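Local coordinates for Crov588 (Cafeteriavirus, PDB 6NYR), which is of unknown function, but is built largely of FNIP-type leucine-rich repeats that coil into a circular solenoid, at residues N577-S582 with N599-G604; N559-L564 with N581-L586. One frame throughout, in Å; residues are numbered along the deposited sequence.

Contact 1: residues N577-S582 with N599-G604; sequences NVLPNS and NVLPNG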
loop_
_atom_site.group_PDB
_atom_site.type_symbol
_atom_site.label_atom_id
_atom_site.label_comp_id
_atom_site.label_asym_id
_atom_site.label_seq_id
_atom_site.Cartn_x
_atom_site.Cartn_y
_atom_site.Cartn_z
ATOM N N ASN A 577 -33.683 -9.662 -25.352
ATOM C CA ASN A 577 -34.377 -9.959 -24.093
ATOM C C ASN A 577 -33.616 -10.975 -23.242
ATOM O O ASN A 577 -34.202 -11.677 -22.417
ATOM C CB ASN A 577 -35.800 -10.461 -24.346
ATOM C CG ASN A 577 -36.653 -9.456 -25.089
ATOM O OD1 ASN A 577 -37.121 -9.719 -26.201
ATOM N ND2 ASN A 577 -36.867 -8.297 -24.477
ATOM N N VAL A 578 -32.301 -11.046 -23.422
ATOM C CA VAL A 578 -31.449 -11.920 -22.615
ATOM C C VAL A 578 -30.729 -11.144 -21.521
ATOM O O VAL A 578 -30.684 -11.575 -20.367
ATOM C CB VAL A 578 -30.440 -12.658 -23.527
ATOM C CG1 VAL A 578 -29.612 -13.654 -22.723
ATOM C CG2 VAL A 578 -31.159 -13.346 -24.675
ATOM N N LEU A 579 -30.155 -10.000 -21.871
ATOM C CA LEU A 579 -29.577 -9.097 -20.885
ATOM C C LEU A 579 -30.692 -8.334 -20.181
ATOM O O LEU A 579 -31.532 -7.726 -20.852
ATOM C CB LEU A 579 -28.611 -8.126 -21.553
ATOM C CG LEU A 579 -27.374 -8.764 -22.188
ATOM C CD1 LEU A 579 -26.640 -7.773 -23.078
ATOM C CD2 LEU A 579 -26.441 -9.298 -21.112
ATOM N N PRO A 580 -30.732 -8.335 -18.850
ATOM C CA PRO A 580 -31.816 -7.631 -18.155
ATOM C C PRO A 580 -31.703 -6.127 -18.342
ATOM O O PRO A 580 -30.616 -5.578 -18.535
ATOM C CB PRO A 580 -31.623 -8.030 -16.688
ATOM C CG PRO A 580 -30.155 -8.327 -16.577
ATOM C CD PRO A 580 -29.761 -8.932 -17.909
ATOM N N ASN A 581 -32.858 -5.460 -18.290
ATOM C CA ASN A 581 -32.903 -4.016 -18.493
ATOM C C ASN A 581 -32.250 -3.250 -17.351
ATOM O O ASN A 581 -31.929 -2.067 -17.517
ATOM C CB ASN A 581 -34.357 -3.570 -18.663
ATOM C CG ASN A 581 -34.867 -3.772 -20.074
ATOM O OD1 ASN A 581 -34.141 -3.549 -21.045
ATOM N ND2 ASN A 581 -36.117 -4.206 -20.197
ATOM N N SER A 582 -32.049 -3.897 -16.201
ATOM C CA SER A 582 -31.390 -3.256 -15.072
ATOM C C SER A 582 -29.899 -3.047 -15.292
ATOM O O SER A 582 -29.290 -2.242 -14.577
ATOM C CB SER A 582 -31.597 -4.103 -13.815
ATOM O OG SER A 582 -31.252 -5.460 -14.070
ATOM N N ASN A 599 -31.562 -3.858 -30.222
ATOM C CA ASN A 599 -32.471 -4.238 -29.143
ATOM C C ASN A 599 -31.925 -5.391 -28.302
ATOM O O ASN A 599 -32.690 -6.153 -27.704
ATOM C CB ASN A 599 -33.850 -4.605 -29.703
ATOM C CG ASN A 599 -34.514 -3.448 -30.442
ATOM O OD1 ASN A 599 -34.418 -2.291 -30.029
ATOM N ND2 ASN A 599 -35.180 -3.760 -31.551
ATOM N N VAL A 600 -30.603 -5.521 -28.241
ATOM C CA VAL A 600 -29.939 -6.555 -27.456
ATOM C C VAL A 600 -29.290 -5.976 -26.204
ATOM O O VAL A 600 -29.454 -6.509 -25.106
ATOM C CB VAL A 600 -28.898 -7.309 -28.316
ATOM C CG1 VAL A 600 -28.096 -8.274 -27.460
ATOM C CG2 VAL A 600 -29.583 -8.041 -29.461
ATOM N N LEU A 601 -28.535 -4.897 -26.355
ATOM C CA LEU A 601 -27.893 -4.246 -25.217
ATOM C C LEU A 601 -28.908 -3.368 -24.496
ATOM O O LEU A 601 -29.524 -2.504 -25.133
ATOM C CB LEU A 601 -26.713 -3.408 -25.689
ATOM C CG LEU A 601 -25.586 -4.130 -26.427
ATOM C CD1 LEU A 601 -24.505 -3.142 -26.850
ATOM C CD2 LEU A 601 -24.978 -5.215 -25.562
ATOM N N PRO A 602 -29.126 -3.557 -23.195
ATOM C CA PRO A 602 -30.077 -2.698 -22.475
ATOM C C PRO A 602 -29.762 -1.222 -22.668
ATOM O O PRO A 602 -28.613 -0.793 -22.540
ATOM C CB PRO A 602 -29.904 -3.122 -21.012
ATOM C CG PRO A 602 -29.402 -4.521 -21.077
ATOM C CD PRO A 602 -28.579 -4.628 -22.336
ATOM N N ASN A 603 -30.800 -0.437 -22.978
ATOM C CA ASN A 603 -30.599 0.978 -23.270
ATOM C C ASN A 603 -30.081 1.746 -22.059
ATOM O O ASN A 603 -29.411 2.772 -22.224
ATOM C CB ASN A 603 -31.908 1.596 -23.768
ATOM C CG ASN A 603 -32.123 1.386 -25.255
ATOM O OD1 ASN A 603 -31.257 1.717 -26.072
ATOM N ND2 ASN A 603 -33.273 0.830 -25.617
ATOM N N GLY A 604 -30.373 1.277 -20.849
ATOM C CA GLY A 604 -29.891 1.937 -19.654
ATOM C C GLY A 604 -28.455 1.647 -19.298
ATOM O O GLY A 604 -27.941 2.175 -18.307
HETATM O O HOH W 1 -30.387 -9.422 -24.291
HETATM O O HOH W 2 -32.571 -0.835 -19.949
HETATM O O HOH W 3 -33.305 -2.182 -23.551
#

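Contact 2: residues N559-L564 with N581-L586; sequences NSLTHL and NSLTHL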
loop_
_atom_site.group_PDB
_atom_site.type_symbol
_atom_site.label_atom_id
_atom_site.label_comp_id
_atom_site.label_asym_id
_atom_site.label_seq_id
_atom_site.Cartn_x
_atom_site.Cartn_y
_atom_site.Cartn_z
ATOM N N ASN A 559 -33.544 -9.808 -13.007
ATOM C CA ASN A 559 -33.944 -8.440 -13.308
ATOM C C ASN A 559 -33.354 -7.416 -12.352
ATOM O O ASN A 559 -33.647 -6.225 -12.493
ATOM C CB ASN A 559 -35.469 -8.342 -13.301
ATOM C CG ASN A 559 -36.088 -8.866 -14.582
ATOM O OD1 ASN A 559 -35.776 -8.385 -15.674
ATOM N ND2 ASN A 559 -36.960 -9.862 -14.460
ATOM N N SER A 560 -32.545 -7.850 -11.387
ATOM C CA SER A 560 -31.825 -6.959 -10.492
ATOM C C SER A 560 -30.389 -6.695 -10.930
ATOM O O SER A 560 -29.733 -5.817 -10.360
ATOM C CB SER A 560 -31.804 -7.551 -9.081
ATOM O OG SER A 560 -31.391 -8.909 -9.130
ATOM N N LEU A 561 -29.891 -7.424 -11.924
ATOM C CA LEU A 561 -28.467 -7.420 -12.219
ATOM C C LEU A 561 -28.029 -6.085 -12.805
ATOM O O LEU A 561 -28.657 -5.559 -13.729
ATOM C CB LEU A 561 -28.133 -8.549 -13.190
ATOM C CG LEU A 561 -26.684 -9.029 -13.204
ATOM C CD1 LEU A 561 -26.375 -9.867 -11.975
ATOM C CD2 LEU A 561 -26.397 -9.803 -14.482
ATOM N N THR A 562 -26.949 -5.534 -12.256
ATOM C CA THR A 562 -26.380 -4.288 -12.742
ATOM C C THR A 562 -24.991 -4.455 -13.347
ATOM O O THR A 562 -24.644 -3.725 -14.281
ATOM C CB THR A 562 -26.288 -3.268 -11.597
ATOM O OG1 THR A 562 -25.552 -3.839 -10.506
ATOM C CG2 THR A 562 -27.674 -2.878 -11.108
ATOM N N HIS A 563 -24.198 -5.405 -12.850
ATOM C CA HIS A 563 -22.804 -5.564 -13.253
ATOM C C HIS A 563 -22.577 -6.993 -13.723
ATOM O O HIS A 563 -22.711 -7.938 -12.937
ATOM C CB HIS A 563 -21.861 -5.230 -12.093
ATOM C CG HIS A 563 -21.956 -3.809 -11.633
ATOM N ND1 HIS A 563 -23.127 -3.253 -11.166
ATOM C CD2 HIS A 563 -21.027 -2.825 -11.587
ATOM C CE1 HIS A 563 -22.914 -1.987 -10.848
ATOM N NE2 HIS A 563 -21.647 -1.705 -11.092
ATOM N N LEU A 564 -22.227 -7.150 -14.999
ATOM C CA LEU A 564 -21.992 -8.463 -15.588
ATOM C C LEU A 564 -20.623 -8.499 -16.247
ATOM O O LEU A 564 -20.316 -7.661 -17.100
ATOM C CB LEU A 564 -23.079 -8.806 -16.612
ATOM C CG LEU A 564 -22.890 -10.116 -17.373
ATOM C CD1 LEU A 564 -22.759 -11.296 -16.426
ATOM C CD2 LEU A 564 -24.054 -10.330 -18.342
ATOM N N ASN A 581 -32.858 -5.460 -18.290
ATOM C CA ASN A 581 -32.903 -4.016 -18.493
ATOM C C ASN A 581 -32.250 -3.250 -17.351
ATOM O O ASN A 581 -31.929 -2.067 -17.517
ATOM C CB ASN A 581 -34.357 -3.570 -18.663
ATOM C CG ASN A 581 -34.867 -3.772 -20.074
ATOM O OD1 ASN A 581 -34.141 -3.549 -21.045
ATOM N ND2 ASN A 581 -36.117 -4.206 -20.197
ATOM N N SER A 582 -32.049 -3.897 -16.201
ATOM C CA SER A 582 -31.390 -3.256 -15.072
ATOM C C SER A 582 -29.899 -3.047 -15.292
ATOM O O SER A 582 -29.290 -2.242 -14.577
ATOM C CB SER A 582 -31.597 -4.103 -13.815
ATOM O OG SER A 582 -31.252 -5.460 -14.070
ATOM N N LEU A 583 -29.301 -3.746 -16.254
ATOM C CA LEU A 583 -27.848 -3.762 -16.378
ATOM C C LEU A 583 -27.302 -2.368 -16.654
ATOM O O LEU A 583 -27.828 -1.639 -17.500
ATOM C CB LEU A 583 -27.436 -4.722 -17.495
ATOM C CG LEU A 583 -26.107 -5.465 -17.347
ATOM C CD1 LEU A 583 -26.085 -6.341 -16.104
ATOM C CD2 LEU A 583 -25.821 -6.300 -18.602
ATOM N N THR A 584 -26.242 -2.001 -15.939
ATOM C CA THR A 584 -25.539 -0.747 -16.169
ATOM C C THR A 584 -24.087 -0.942 -16.583
ATOM O O THR A 584 -23.549 -0.101 -17.309
ATOM C CB THR A 584 -25.576 0.146 -14.912
ATOM O OG1 THR A 584 -25.005 -0.555 -13.796
ATOM C CG2 THR A 584 -26.996 0.574 -14.584
ATOM N N HIS A 585 -23.448 -2.035 -16.162
ATOM C CA HIS A 585 -22.047 -2.302 -16.472
ATOM C C HIS A 585 -21.919 -3.688 -17.089
ATOM O O HIS A 585 -22.293 -4.685 -16.464
ATOM C CB HIS A 585 -21.176 -2.213 -15.211
ATOM C CG HIS A 585 -21.129 -0.848 -14.605
ATOM N ND1 HIS A 585 -22.240 -0.232 -14.068
ATOM C CD2 HIS A 585 -20.106 0.025 -14.462
ATOM C CE1 HIS A 585 -21.899 0.963 -13.618
ATOM N NE2 HIS A 585 -20.610 1.144 -13.846
ATOM N N LEU A 586 -21.388 -3.749 -18.311
ATOM C CA LEU A 586 -21.190 -5.010 -19.014
ATOM C C LEU A 586 -19.766 -5.089 -19.540
ATOM O O LEU A 586 -19.298 -4.169 -20.220
ATOM C CB LEU A 586 -22.186 -5.153 -20.166
ATOM C CG LEU A 586 -22.075 -6.391 -21.057
ATOM C CD1 LEU A 586 -22.286 -7.658 -20.264
ATOM C CD2 LEU A 586 -23.094 -6.281 -22.198
HETATM O O HOH W 4 -35.284 -7.570 -18.204
HETATM O O HOH W 5 -34.762 -5.625 -15.205
#

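Contact 1: residues N577-S582 with N599-G604
N581 and P602 bring the two backbones closest, with their CA atoms 5.1 Å apart, as equivalent irregular segments of successive leucine-rich repeat coils; at the other end N577 and V600 stand wider. L579 and P602 carry the contact, their side chains crossing at about a right angle. The CB of L579 rests on the proline ring, 3.6 Å from P602 CD. With CG beside its own backbone N (chi1 -64°), L579 turns its CD1 branch to meet L601 CD2 at 3.9 Å and the carbonyl of V600. P602 also leans on backbone: its CG lies over the carbonyl oxygen P580 O, and its CB faces N581 CA. A rigid ring with no amide hydrogen suits this place: it packs against the neighbouring coil and leaves no N-H in need of an acceptor.

Where the backbones part, water takes over. One molecule accepts from both V578 N and L579 N and donates to V600 O, 3.2 Å away. Near the other end, the exposed N581 accepts a hydrogen bond at OD1 from a water that in turn accepts from N603 N at 3.1 Å, and a further water joins N581 O to G604 N. The chemistry thus divides: leucine and proline seal the buried middle, while bound waters, one of them held by the N581 amide oxygen, link the backbone groups flanking it.

Contact 2: residues N559-L564 with N581-L586
H563 and H585 stack in an offset, nearly parallel pair, planes 7° apart and centroids 4.2 Å apart, on neighbouring parallel strands of the leucine-rich repeat solenoid. The two imidazoles point the same way, and each puts a nitrogen over the other's face, H585 ND1 above the H563 ring and H563 NE2 above that of H585. The CB of H585 adds a CH-pi contact over the face of the H563 ring. A hydroxyl fixes each ring's rotation: in the ring plane, T562 OG1 shares a hydrogen bond with H563 ND1, as T584 OG1 does with H585 ND1 at 2.8 Å. Threonine suits this place because OG1, set between its backbone N and carbonyl carbon (chi1 57° in T584), turns to the next residue's imidazole.

Behind the histidines the strands pair through backbone. T562 O accepts two N-H groups, from T584 N and, at 2.8 Å, from H585 N; L564 N then donates to H585 O. The leucines face the interior and repeat coil by coil, side by side and pointing alike: L561 CD2 meets L583 CD1 at 3.8 Å, and L564 CD2 meets L586 CD1 at 3.7 Å. L583 CD1 also touches L564 CB, so this one methyl packs against both leucines of the preceding coil.

At the turn before the strands, water joins N559 OD1 to N581 N. The small S582 side chain can approach the preceding coil closely, and its OG donates to L561 O at 2.6 Å, tilted 30° from the plane of that carbonyl.

In the fold
The centres of contacts 1 and 2 lie about 8 Å apart, and the two share N581 and S582, where the segment 577-582 runs on into 581-586. Along the chain the order is 559-564, 577-582, 581-586 and 599-604, covering three consecutive coils. Contact 2 joins strands 563-565 and 585-587; contact 1 joins the loops leading to strands 585-587 and 607-609. Leucines connect them: L579 CD2 packs on L564 CD2 at 3.8 Å, and both L579 and L601 touch L586. Strand pairing and loop packing therefore share one apolar core, and the same stacking, continued from coil to coil, builds the circular solenoid.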